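Local coordinates for protein sulfite dehydrogenase (Paracoccus pantotrophus, PDB 2XTS) that probably oxidises protein-bound sulfane sulfur at a molybdenum cofactor, as the molybdenum-carrying subunit of the sulfane dehydrogenase SoxCD, and passes electrons on to heme c, at residues G93-P98 / A158-K163; P110-T115 / G150-V155; Y138-I143 / G372-W377; S287-S292 / K322-F327. All coordinates share one frame; numbering follows the deposited sequence. Where two conformers were deposited one is given.

Contact 1: G93-P98 / A158-K163; sequences GLVEKP and AEAGVK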
loop_
_atom_site.group_PDB
_atom_site.type_symbol
_atom_site.label_atom_id
_atom_site.label_comp_id
_atom_site.label_asym_id
_atom_site.label_seq_id
_atom_site.Cartn_x
_atom_site.Cartn_y
_atom_site.Cartn_z
ATOM N N GLY A 93 0.935 -27.604 -24.002
ATOM C CA GLY A 93 2.049 -27.585 -24.944
ATOM C C GLY A 93 3.041 -28.678 -24.616
ATOM O O GLY A 93 2.653 -29.836 -24.388
ATOM N N LEU A 94 4.315 -28.321 -24.581
ATOM C CA LEU A 94 5.399 -29.295 -24.359
ATOM C C LEU A 94 5.523 -29.615 -22.867
ATOM O O LEU A 94 6.521 -29.297 -22.209
ATOM C CB LEU A 94 6.717 -28.805 -24.983
ATOM C CG LEU A 94 6.723 -28.806 -26.506
ATOM C CD1 LEU A 94 7.929 -28.037 -27.013
ATOM C CD2 LEU A 94 6.727 -30.229 -27.061
ATOM N N VAL A 95 4.455 -30.218 -22.348
ATOM C CA VAL A 95 4.361 -30.664 -20.971
ATOM C C VAL A 95 3.912 -32.113 -20.948
ATOM O O VAL A 95 3.262 -32.589 -21.882
ATOM C CB VAL A 95 3.385 -29.798 -20.156
ATOM C CG1 VAL A 95 3.922 -28.364 -20.040
ATOM C CG2 VAL A 95 1.981 -29.822 -20.741
ATOM N N GLU A 96 4.251 -32.801 -19.867
ATOM C CA GLU A 96 3.866 -34.209 -19.737
ATOM C C GLU A 96 2.373 -34.382 -19.557
ATOM O O GLU A 96 1.787 -35.315 -20.086
ATOM C CB GLU A 96 4.609 -34.888 -18.584
ATOM C CG GLU A 96 6.120 -34.909 -18.739
ATOM C CD GLU A 96 6.605 -35.827 -19.852
ATOM O OE1 GLU A 96 7.809 -35.757 -20.181
ATOM O OE2 GLU A 96 5.803 -36.619 -20.402
ATOM N N LYS A 97 1.735 -33.464 -18.837
ATOM C CA LYS A 97 0.287 -33.495 -18.649
ATOM C C LYS A 97 -0.242 -32.064 -18.682
ATOM O O LYS A 97 0.107 -31.278 -17.807
ATOM C CB LYS A 97 -0.087 -34.146 -17.307
ATOM C CG LYS A 97 -1.584 -34.359 -17.134
ATOM C CD LYS A 97 -1.936 -34.978 -15.799
ATOM C CE LYS A 97 -1.722 -36.476 -15.792
ATOM N NZ LYS A 97 -2.206 -37.040 -14.499
ATOM N N PRO A 98 -1.067 -31.722 -19.684
ATOM C CA PRO A 98 -1.647 -30.387 -19.687
ATOM C C PRO A 98 -2.690 -30.306 -18.586
ATOM O O PRO A 98 -3.423 -31.274 -18.343
ATOM C CB PRO A 98 -2.298 -30.293 -21.051
ATOM C CG PRO A 98 -2.682 -31.711 -21.370
ATOM C CD PRO A 98 -1.610 -32.550 -20.770
ATOM N N ALA A 158 5.963 -27.362 -12.694
ATOM C CA ALA A 158 6.333 -28.675 -12.152
ATOM C C ALA A 158 5.154 -29.646 -12.067
ATOM O O ALA A 158 5.343 -30.859 -12.233
ATOM C CB ALA A 158 6.997 -28.502 -10.778
ATOM N N GLU A 159 3.951 -29.148 -11.787
ATOM C CA GLU A 159 2.769 -30.002 -11.758
ATOM C C GLU A 159 2.510 -30.615 -13.121
ATOM O O GLU A 159 2.138 -31.774 -13.210
ATOM C CB GLU A 159 1.499 -29.250 -11.335
ATOM C CG GLU A 159 1.274 -28.983 -9.885
ATOM C CD GLU A 159 1.453 -30.194 -8.993
ATOM O OE1 GLU A 159 0.658 -31.178 -9.023
ATOM O OE2 GLU A 159 2.395 -30.127 -8.210
ATOM N N ALA A 160 2.708 -29.828 -14.179
ATOM C CA ALA A 160 2.457 -30.292 -15.549
ATOM C C ALA A 160 3.626 -31.108 -16.086
ATOM O O ALA A 160 3.416 -32.015 -16.881
ATOM C CB ALA A 160 2.183 -29.109 -16.473
ATOM N N GLY A 161 4.842 -30.766 -15.671
ATOM C CA GLY A 161 6.042 -31.467 -16.098
ATOM C C GLY A 161 6.543 -30.954 -17.444
ATOM O O GLY A 161 6.176 -31.448 -18.497
ATOM N N VAL A 162 7.416 -29.965 -17.416
ATOM C CA VAL A 162 7.916 -29.359 -18.650
ATOM C C VAL A 162 8.870 -30.317 -19.361
ATOM O O VAL A 162 9.817 -30.804 -18.752
ATOM C CB VAL A 162 8.648 -28.023 -18.373
ATOM C CG1 VAL A 162 9.200 -27.421 -19.662
ATOM C CG2 VAL A 162 7.706 -27.026 -17.705
ATOM N N LYS A 163 8.638 -30.572 -20.648
ATOM C CA LYS A 163 9.519 -31.454 -21.433
ATOM C C LYS A 163 10.826 -30.723 -21.761
ATOM O O LYS A 163 10.832 -29.497 -21.850
ATOM C CB LYS A 163 8.810 -31.900 -22.709
ATOM C CG LYS A 163 7.685 -32.893 -22.481
ATOM C CD LYS A 163 6.861 -33.142 -23.741
ATOM C CE LYS A 163 5.961 -34.360 -23.575
ATOM N NZ LYS A 163 5.232 -34.682 -24.834
HETATM O O HOH W 1 3.431 -32.304 -25.904
#
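K163 lays its extended side chain over the backbone of L94 and V95. Its CB lies 3.5 Å from L94 O, and CE comes within 3.6 Å of V95 O. K163 crosses E96 at about a right angle, and E96 OE1 touches K163 CG. The charged ends do not meet: E96 OE2 and K163 NZ are 4.9 Å apart. A water bridges K163 NZ to G93 O instead.

The backbones are joined more firmly. K163 N gives a nearly straight bond to L94 O (2.9 Å). E96 N donates to G161 O (2.7 Å) and K97 N to A160 O (3.0 Å), both in the carbonyl plane. These two carbonyls stand where helix 153-160 ends and G161 turns off with positive phi. A CB on G161 would press on E96 CG. Underneath, V95 CB rests on A160 CB, and I232 of strand 227-233 packs against L94, V95 and V162. The loop after strand 89-93 is thus tied to the end of the helix, near the cytochrome chain that K97 and P98 touch. Backbone bonds carry the join, and the E96 and K163 charges probably add only a weak, longer-range attraction.

Contact 2: P110-T115 / G150-V155; sequences PRTTTT and GVPLSV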
loop_
_atom_site.group_PDB
_atom_site.type_symbol
_atom_site.label_atom_id
_atom_site.label_comp_id
_atom_site.label_asym_id
_atom_site.label_seq_id
_atom_site.Cartn_x
_atom_site.Cartn_y
_atom_site.Cartn_z
ATOM N N PRO A 110 2.517 -23.514 -2.616
ATOM C CA PRO A 110 3.427 -22.724 -1.792
ATOM C C PRO A 110 3.581 -21.310 -2.347
ATOM O O PRO A 110 3.748 -21.117 -3.553
ATOM C CB PRO A 110 4.732 -23.521 -1.865
ATOM C CG PRO A 110 4.268 -24.940 -2.037
ATOM C CD PRO A 110 3.092 -24.829 -2.974
ATOM N N ARG A 111 3.566 -20.329 -1.452
ATOM C CA ARG A 111 3.589 -18.921 -1.831
ATOM C C ARG A 111 4.932 -18.254 -1.669
ATOM O O ARG A 111 5.730 -18.659 -0.846
ATOM C CB ARG A 111 2.557 -18.147 -1.016
ATOM C CG ARG A 111 1.143 -18.653 -1.247
ATOM C CD ARG A 111 0.110 -17.947 -0.388
ATOM N NE ARG A 111 -1.181 -18.597 -0.544
ATOM C CZ ARG A 111 -2.230 -18.415 0.247
ATOM N NH1 ARG A 111 -2.197 -17.510 1.218
ATOM N NH2 ARG A 111 -3.317 -19.118 0.027
ATOM N N THR A 112 5.161 -17.250 -2.497
ATOM C CA THR A 112 6.347 -16.421 -2.444
ATOM C C THR A 112 5.907 -14.957 -2.534
ATOM O O THR A 112 4.753 -14.653 -2.786
ATOM C CB THR A 112 7.285 -16.716 -3.630
ATOM O OG1 THR A 112 6.553 -16.569 -4.849
ATOM C CG2 THR A 112 7.884 -18.125 -3.532
ATOM N N THR A 113 6.862 -14.060 -2.346
ATOM C CA THR A 113 6.626 -12.643 -2.428
ATOM C C THR A 113 7.747 -11.948 -3.172
ATOM O O THR A 113 8.897 -12.378 -3.134
ATOM C CB THR A 113 6.445 -12.010 -1.028
ATOM O OG1 THR A 113 6.057 -10.633 -1.152
ATOM C CG2 THR A 113 7.712 -12.069 -0.229
ATOM N N THR A 114 7.413 -10.860 -3.852
ATOM C CA THR A 114 8.431 -9.934 -4.320
ATOM C C THR A 114 7.826 -8.552 -4.347
ATOM O O THR A 114 6.622 -8.411 -4.457
ATOM C CB THR A 114 8.953 -10.320 -5.719
ATOM O OG1 THR A 114 10.171 -9.621 -5.978
ATOM C CG2 THR A 114 7.946 -9.968 -6.788
ATOM N N THR A 115 8.679 -7.560 -4.197
ATOM C CA THR A 115 8.314 -6.160 -4.358
ATOM C C THR A 115 9.009 -5.687 -5.627
ATOM O O THR A 115 10.213 -5.800 -5.764
ATOM C CB THR A 115 8.734 -5.343 -3.135
ATOM O OG1 THR A 115 8.029 -5.891 -2.038
ATOM C CG2 THR A 115 8.355 -3.889 -3.290
ATOM N N GLY A 150 2.106 -14.455 -4.352
ATOM C CA GLY A 150 1.551 -15.423 -5.269
ATOM C C GLY A 150 2.377 -16.668 -5.281
ATOM O O GLY A 150 2.956 -17.033 -4.257
ATOM N N VAL A 151 2.388 -17.333 -6.428
ATOM C CA VAL A 151 3.032 -18.625 -6.561
ATOM C C VAL A 151 4.045 -18.524 -7.705
ATOM O O VAL A 151 3.718 -18.005 -8.774
ATOM C CB VAL A 151 1.979 -19.723 -6.861
ATOM C CG1 VAL A 151 2.638 -21.047 -7.178
ATOM C CG2 VAL A 151 0.962 -19.841 -5.726
ATOM N N PRO A 152 5.272 -19.045 -7.507
ATOM C CA PRO A 152 6.234 -19.039 -8.606
ATOM C C PRO A 152 5.771 -19.884 -9.768
ATOM O O PRO A 152 5.220 -20.979 -9.569
ATOM C CB PRO A 152 7.487 -19.653 -8.007
ATOM C CG PRO A 152 7.138 -20.145 -6.690
ATOM C CD PRO A 152 5.800 -19.682 -6.289
ATOM N N LEU A 153 6.003 -19.417 -10.992
ATOM C CA LEU A 153 5.647 -20.257 -12.137
ATOM C C LEU A 153 6.324 -21.621 -12.105
ATOM O O LEU A 153 5.752 -22.604 -12.576
ATOM C CB LEU A 153 5.927 -19.570 -13.476
ATOM C CG LEU A 153 5.066 -18.349 -13.812
ATOM C CD1 LEU A 153 5.251 -17.976 -15.292
ATOM C CD2 LEU A 153 3.589 -18.544 -13.448
ATOM N N SER A 154 7.534 -21.679 -11.558
ATOM C CA SER A 154 8.249 -22.954 -11.501
ATOM C C SER A 154 7.436 -24.038 -10.810
ATOM O O SER A 154 7.444 -25.195 -11.245
ATOM C CB SER A 154 9.584 -22.770 -10.801
ATOM O OG SER A 154 9.431 -22.329 -9.469
ATOM N N VAL A 155 6.718 -23.699 -9.743
ATOM C CA VAL A 155 5.979 -24.727 -9.028
ATOM C C VAL A 155 4.728 -25.160 -9.797
ATOM O O VAL A 155 4.362 -26.342 -9.774
ATOM C CB VAL A 155 5.645 -24.322 -7.592
ATOM C CG1 VAL A 155 5.061 -25.517 -6.846
ATOM C CG2 VAL A 155 6.900 -23.818 -6.859
#
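G150 O takes the shortest polar bond here, 2.8 Å from T112 N and close to straight at 165°. In return G150 N donates to T112 O (3.1 Å). This is an antiparallel hydrogen-bonded pair, placed where strand 112-119 starts and strand 143-152 ends in the molybdopterin-binding domain. G150 O also receives a CA-H...O contact from R111 CA at 3.1 Å, so one carbonyl is held by two neighbouring residues. The strands then part quickly, their short axes lying 100° apart.

Past the pair, side chains take over. T112 and P152 cross obliquely. T112 OG1 lies 3.5 Å from P152 CD, and T112 CG2 rests on P152 CG and CD. T112 chi1 of 55° sets OG1 between the backbone N and the carbonyl carbon, and CG2 beside the N, which brings both branches to the proline ring. A glycine at T112 would remove both branches and would probably leave one flank of the P152 ring without its neighbour. P152 is the N-cap residue of helix 153-160, so the contact reaches the strand-to-helix turn.

The extended R111 chain reaches the second subunit, where NH1 forms a salt bridge with E62 of that subunit. R111 O accepts a bond from R314 of the same subunit. P110 packs on L3 of the cytochrome chain. P110 O is buried with no polar partner in the model: V151 CG1 and CG2 each lie 3.8 Å from it, and P152 CD is 3.7 Å away.

Contact 3: Y138-I143 / G372-W377; sequences YTQGMI and GIQTWW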
loop_
_atom_site.group_PDB
_atom_site.type_symbol
_atom_site.label_atom_id
_atom_site.label_comp_id
_atom_site.label_asym_id
_atom_site.label_seq_id
_atom_site.Cartn_x
_atom_site.Cartn_y
_atom_site.Cartn_z
ATOM N N TYR A 138 3.193 12.654 -16.140
ATOM C CA TYR A 138 2.999 12.361 -17.567
ATOM C C TYR A 138 4.238 11.758 -18.218
ATOM O O TYR A 138 4.142 10.856 -19.036
ATOM C CB TYR A 138 2.556 13.639 -18.316
ATOM C CG TYR A 138 1.354 14.248 -17.665
ATOM C CD1 TYR A 138 0.112 13.653 -17.782
ATOM C CD2 TYR A 138 1.467 15.372 -16.883
ATOM C CE1 TYR A 138 -0.984 14.175 -17.145
ATOM C CE2 TYR A 138 0.376 15.885 -16.213
ATOM C CZ TYR A 138 -0.850 15.290 -16.368
ATOM O OH TYR A 138 -1.954 15.763 -15.710
ATOM N N THR A 139 5.408 12.295 -17.895
ATOM C CA THR A 139 6.617 11.865 -18.575
ATOM C C THR A 139 7.302 10.649 -17.936
ATOM O O THR A 139 8.122 10.003 -18.590
ATOM C CB THR A 139 7.598 13.060 -18.757
ATOM O OG1 THR A 139 7.842 13.728 -17.518
ATOM C CG2 THR A 139 7.038 14.069 -19.723
ATOM N N GLN A 140 6.925 10.288 -16.692
ATOM C CA GLN A 140 7.488 9.138 -16.003
ATOM C C GLN A 140 6.455 8.280 -15.265
ATOM O O GLN A 140 6.841 7.318 -14.620
ATOM C CB GLN A 140 8.609 9.576 -15.043
ATOM C CG GLN A 140 9.965 9.943 -15.681
ATOM C CD GLN A 140 10.021 11.382 -16.197
ATOM O OE1 GLN A 140 9.224 12.230 -15.817
ATOM N NE2 GLN A 140 11.012 11.669 -17.018
ATOM N N GLY A 141 5.175 8.634 -15.331
ATOM C CA GLY A 141 4.184 8.002 -14.479
ATOM C C GLY A 141 3.522 6.727 -14.973
ATOM O O GLY A 141 2.598 6.251 -14.344
ATOM N N MET A 142 4.004 6.126 -16.057
ATOM C CA MET A 142 3.558 4.789 -16.441
ATOM C C MET A 142 4.374 3.763 -15.636
ATOM O O MET A 142 5.134 2.962 -16.189
ATOM C CB MET A 142 3.706 4.513 -17.946
ATOM C CG MET A 142 3.173 5.533 -18.874
ATOM S SD MET A 142 3.432 4.908 -20.572
ATOM C CE MET A 142 3.177 6.392 -21.538
ATOM N N ILE A 143 4.207 3.787 -14.312
ATOM C CA ILE A 143 4.937 2.929 -13.432
ATOM C C ILE A 143 4.150 2.790 -12.134
ATOM O O ILE A 143 3.484 3.723 -11.683
ATOM C CB ILE A 143 6.356 3.529 -13.153
ATOM C CG1 ILE A 143 7.273 2.516 -12.489
ATOM C CG2 ILE A 143 6.303 4.834 -12.342
ATOM C CD1 ILE A 143 8.742 2.874 -12.666
ATOM N N GLY A 372 16.452 8.067 -20.429
ATOM C CA GLY A 372 17.326 9.226 -20.398
ATOM C C GLY A 372 17.102 10.130 -19.190
ATOM O O GLY A 372 16.011 10.245 -18.647
ATOM N N ILE A 373 18.173 10.796 -18.771
ATOM C CA ILE A 373 18.132 11.752 -17.677
ATOM C C ILE A 373 17.145 12.854 -17.990
ATOM O O ILE A 373 17.186 13.459 -19.053
ATOM C CB ILE A 373 19.550 12.337 -17.407
ATOM C CG1 ILE A 373 20.476 11.265 -16.824
ATOM C CG2 ILE A 373 19.538 13.563 -16.517
ATOM C CD1 ILE A 373 21.958 11.671 -16.827
ATOM N N GLN A 374 16.260 13.114 -17.036
ATOM C CA GLN A 374 15.279 14.183 -17.103
ATOM C C GLN A 374 15.852 15.471 -16.507
ATOM O O GLN A 374 16.521 15.435 -15.474
ATOM C CB GLN A 374 14.038 13.767 -16.285
ATOM C CG GLN A 374 12.958 14.839 -16.204
ATOM C CD GLN A 374 12.316 15.168 -17.541
ATOM O OE1 GLN A 374 12.338 16.319 -18.024
ATOM N NE2 GLN A 374 11.763 14.171 -18.161
ATOM N N THR A 375 15.586 16.600 -17.150
ATOM C CA THR A 375 15.997 17.907 -16.664
ATOM C C THR A 375 14.767 18.726 -16.311
ATOM O O THR A 375 13.803 18.788 -17.087
ATOM C CB THR A 375 16.756 18.666 -17.745
ATOM O OG1 THR A 375 17.840 17.861 -18.230
ATOM C CG2 THR A 375 17.316 19.998 -17.236
ATOM N N TRP A 376 14.802 19.366 -15.144
ATOM C CA TRP A 376 13.805 20.375 -14.790
ATOM C C TRP A 376 14.457 21.757 -14.734
ATOM O O TRP A 376 15.471 21.953 -14.041
ATOM C CB TRP A 376 13.181 20.156 -13.404
ATOM C CG TRP A 376 12.508 18.850 -13.169
ATOM C CD1 TRP A 376 12.685 18.074 -12.063
ATOM C CD2 TRP A 376 11.550 18.148 -13.999
ATOM N NE1 TRP A 376 11.910 16.953 -12.143
ATOM C CE2 TRP A 376 11.202 16.973 -13.314
ATOM C CE3 TRP A 376 10.926 18.419 -15.221
ATOM C CZ2 TRP A 376 10.309 16.051 -13.833
ATOM C CZ3 TRP A 376 10.028 17.512 -15.727
ATOM C CH2 TRP A 376 9.730 16.349 -15.043
ATOM N N TRP A 377 13.857 22.703 -15.437
ATOM C CA TRP A 377 14.254 24.104 -15.304
ATOM C C TRP A 377 13.438 24.752 -14.197
ATOM O O TRP A 377 12.244 24.928 -14.335
ATOM C CB TRP A 377 14.058 24.824 -16.634
ATOM C CG TRP A 377 14.429 26.272 -16.643
ATOM C CD1 TRP A 377 15.399 26.886 -15.928
ATOM C CD2 TRP A 377 13.851 27.274 -17.479
ATOM N NE1 TRP A 377 15.470 28.226 -16.261
ATOM C CE2 TRP A 377 14.540 28.482 -17.228
ATOM C CE3 TRP A 377 12.844 27.259 -18.450
ATOM C CZ2 TRP A 377 14.220 29.673 -17.878
ATOM C CZ3 TRP A 377 12.520 28.458 -19.098
ATOM C CH2 TRP A 377 13.209 29.640 -18.805
#
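The interface between the molybdopterin-binding domain and the dimerisation domain is bridged here by a buried polar cluster. T139 and Q140 of the segment 138-143 meet Q374 and W376 of the segment 372-377. The two glutamine amide planes stand 84° apart, close to perpendicular, so the groups do not stack. Both chains bend at chi2. In Q374, CG lies anti to the backbone N (chi1 177°), which carries the side chain out toward Q140.

The W376 ring takes its place beside them. Q374 CG sits over one face, 3.7 Å above the plane and offset toward the rim. T139 OG1 comes to the ring edge, 4.1 Å from W376 CH2. T139 OG1 bonds back to G135 O. W376 NE1 bonds to I268 O on strand 265-270, and V267 of that strand packs on both Q140 and W376. The ring is therefore pinned at its NH and braced on one face by Q374. Side chains alone bridge the gap, since the nearest CA atoms, those of T139 and Q374, are 9.1 Å apart. Side chains of the molybdopterin-binding domain thus dock on the sheet of the dimerisation domain, the two-domain layout of sulfite oxidase-type enzymes.

Contact 4: S287-S292 / K322-F327; sequences SGLAWS and KALTRF
F327 lays its ring flat over G288, which has no side chain and so leaves a hollow for it. G288 CA is 3.8 Å from the ring centroid, a CH-pi contact over the face. A CB on G288 would clash with F327 CZ. With chi1 at 67° the F327 ring swings back onto the neighbouring strand. A290 CB fits beside F327 CD2.

On the face of L289 and R326, L289 CD2 presses on one side of the folded R326 guanidinium, 3.4 Å from NH2. Bends at chi2 and chi3 fold R326 back over its neighbour strand. NH1 bonds S287 OG at 2.9 Å, with the oxygen 31° out of the guanidinium plane. NE bonds to G63 O, and S287 OG also bonds to E62. A leucine in place of R326 would probably leave G63 O without this donor and S287 OG without its cross-strand partner. L289 CD1 meets L324 CD1, and L324 CD2 packs against the W291 ring, 3.5 Å from W291 CE3.

Paired backbone bonds join G288 with F327 and A290 with T325. Beyond them, a water links S292 N to A323 N. Strands 282-291 and 325-333 are neighbours in the dimerisation-domain sheet, consistent with its E-set, immunoglobulin-like fold.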
loop_
_atom_site.group_PDB
_atom_site.type_symbol
_atom_site.label_atom_id
_atom_site.label_comp_id
_atom_site.label_asym_id
_atom_site.label_seq_id
_atom_site.Cartn_x
_atom_site.Cartn_y
_atom_site.Cartn_z
ATOM N N SER A 287 13.242 15.452 -3.905
ATOM C CA SER A 287 12.804 14.066 -3.706
ATOM C C SER A 287 12.669 13.397 -5.063
ATOM O O SER A 287 12.268 14.048 -6.021
ATOM C CB SER A 287 11.441 14.053 -3.019
ATOM O OG SER A 287 11.004 12.746 -2.751
ATOM N N GLY A 288 12.976 12.104 -5.135
ATOM C CA GLY A 288 12.685 11.398 -6.356
ATOM C C GLY A 288 12.774 9.907 -6.249
ATOM O O GLY A 288 13.002 9.337 -5.178
ATOM N N LEU A 289 12.575 9.285 -7.412
ATOM C CA LEU A 289 12.550 7.842 -7.542
ATOM C C LEU A 289 13.654 7.351 -8.489
ATOM O O LEU A 289 13.952 7.989 -9.489
ATOM C CB LEU A 289 11.215 7.372 -8.116
ATOM C CG LEU A 289 10.031 7.500 -7.170
ATOM C CD1 LEU A 289 8.720 7.418 -7.944
ATOM C CD2 LEU A 289 10.151 6.454 -6.076
ATOM N N ALA A 290 14.257 6.222 -8.143
ATOM C CA ALA A 290 15.236 5.550 -9.005
ATOM C C ALA A 290 14.905 4.061 -9.005
ATOM O O ALA A 290 14.369 3.547 -8.014
ATOM C CB ALA A 290 16.639 5.774 -8.500
ATOM N N TRP A 291 15.238 3.366 -10.088
ATOM C CA TRP A 291 14.917 1.959 -10.208
ATOM C C TRP A 291 15.734 1.348 -11.348
ATOM O O TRP A 291 16.188 2.063 -12.232
ATOM C CB TRP A 291 13.416 1.755 -10.446
ATOM C CG TRP A 291 12.857 2.377 -11.689
ATOM C CD1 TRP A 291 12.629 1.735 -12.863
ATOM C CD2 TRP A 291 12.427 3.736 -11.893
ATOM N NE1 TRP A 291 12.095 2.579 -13.778
ATOM C CE2 TRP A 291 11.972 3.820 -13.222
ATOM C CE3 TRP A 291 12.399 4.886 -11.098
ATOM C CZ2 TRP A 291 11.454 4.993 -13.763
ATOM C CZ3 TRP A 291 11.892 6.045 -11.637
ATOM C CH2 TRP A 291 11.427 6.092 -12.960
ATOM N N SER A 292 15.904 0.035 -11.337
ATOM C CA SER A 292 16.595 -0.667 -12.391
ATOM C C SER A 292 16.110 -2.094 -12.511
ATOM O O SER A 292 16.022 -2.799 -11.503
ATOM C CB SER A 292 18.084 -0.722 -12.115
ATOM O OG SER A 292 18.717 -1.402 -13.166
ATOM N N LYS A 322 15.229 -4.520 -8.368
ATOM C CA LYS A 322 14.185 -4.384 -9.360
ATOM C C LYS A 322 12.911 -3.761 -8.757
ATOM O O LYS A 322 11.792 -4.154 -9.088
ATOM C CB LYS A 322 13.910 -5.732 -10.040
ATOM C CG LYS A 322 15.203 -6.388 -10.514
ATOM C CD LYS A 322 15.026 -7.682 -11.257
ATOM C CE LYS A 322 16.431 -8.273 -11.541
ATOM N NZ LYS A 322 16.503 -9.349 -12.537
ATOM N N ALA A 323 13.103 -2.730 -7.932
ATOM C CA ALA A 323 12.034 -2.057 -7.193
ATOM C C ALA A 323 12.323 -0.574 -7.106
ATOM O O ALA A 323 13.469 -0.124 -7.123
ATOM C CB ALA A 323 11.898 -2.643 -5.807
ATOM N N LEU A 324 11.258 0.205 -7.016
ATOM C CA LEU A 324 11.414 1.632 -6.816
ATOM C C LEU A 324 12.178 1.917 -5.545
ATOM O O LEU A 324 12.026 1.250 -4.521
ATOM C CB LEU A 324 10.075 2.372 -6.767
ATOM C CG LEU A 324 9.266 2.495 -8.054
ATOM C CD1 LEU A 324 8.018 3.346 -7.790
ATOM C CD2 LEU A 324 10.083 3.121 -9.133
ATOM N N THR A 325 12.996 2.957 -5.627
ATOM C CA THR A 325 13.895 3.390 -4.573
ATOM C C THR A 325 13.773 4.901 -4.439
ATOM O O THR A 325 13.862 5.623 -5.430
ATOM C CB THR A 325 15.330 2.965 -4.948
ATOM O OG1 THR A 325 15.331 1.563 -5.242
ATOM C CG2 THR A 325 16.339 3.272 -3.843
ATOM N N ARG A 326 13.576 5.372 -3.214
ATOM C CA ARG A 326 13.401 6.790 -2.936
ATOM C C ARG A 326 14.724 7.424 -2.610
ATOM O O ARG A 326 15.486 6.867 -1.847
ATOM C CB ARG A 326 12.458 6.941 -1.754
ATOM C CG ARG A 326 12.202 8.380 -1.295
ATOM C CD ARG A 326 11.569 9.314 -2.331
ATOM N NE ARG A 326 10.318 8.761 -2.854
ATOM C CZ ARG A 326 9.544 9.350 -3.756
ATOM N NH1 ARG A 326 9.869 10.524 -4.278
ATOM N NH2 ARG A 326 8.458 8.732 -4.190
ATOM N N PHE A 327 14.999 8.586 -3.199
ATOM C CA PHE A 327 16.184 9.375 -2.844
ATOM C C PHE A 327 15.818 10.788 -2.469
ATOM O O PHE A 327 14.789 11.324 -2.896
ATOM C CB PHE A 327 17.249 9.398 -3.970
ATOM C CG PHE A 327 16.831 10.128 -5.226
ATOM C CD1 PHE A 327 17.071 11.490 -5.376
ATOM C CD2 PHE A 327 16.214 9.454 -6.268
ATOM C CE1 PHE A 327 16.683 12.153 -6.533
ATOM C CE2 PHE A 327 15.830 10.118 -7.439
ATOM C CZ PHE A 327 16.061 11.455 -7.570
HETATM O O HOH W 2 15.879 -1.329 -8.706
#

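Contacts 3 and 4 are buried, while contacts 1 and 2 are partly buried. Contacts 1 and 2 lie in the molybdopterin-binding domain and share helix 153-160: contact 2 holds its start and contact 1 its end, with centres about 18 Å apart. Both rely chiefly on backbone bonds. Contact 4 joins paired strands of the dimerisation domain and adds tight side-chain packing. Contact 3 differs, linking the two domains through side chains only. It reaches the same sheet as contact 4, and I143 CD1 touches W291 CE2 at 3.4 Å. Contact 2 also meets contact 4, where T115 O lies 3.6 Å from A323 CB. Contacts 1, 2 and 3 each have residues that touch the cytochrome chain.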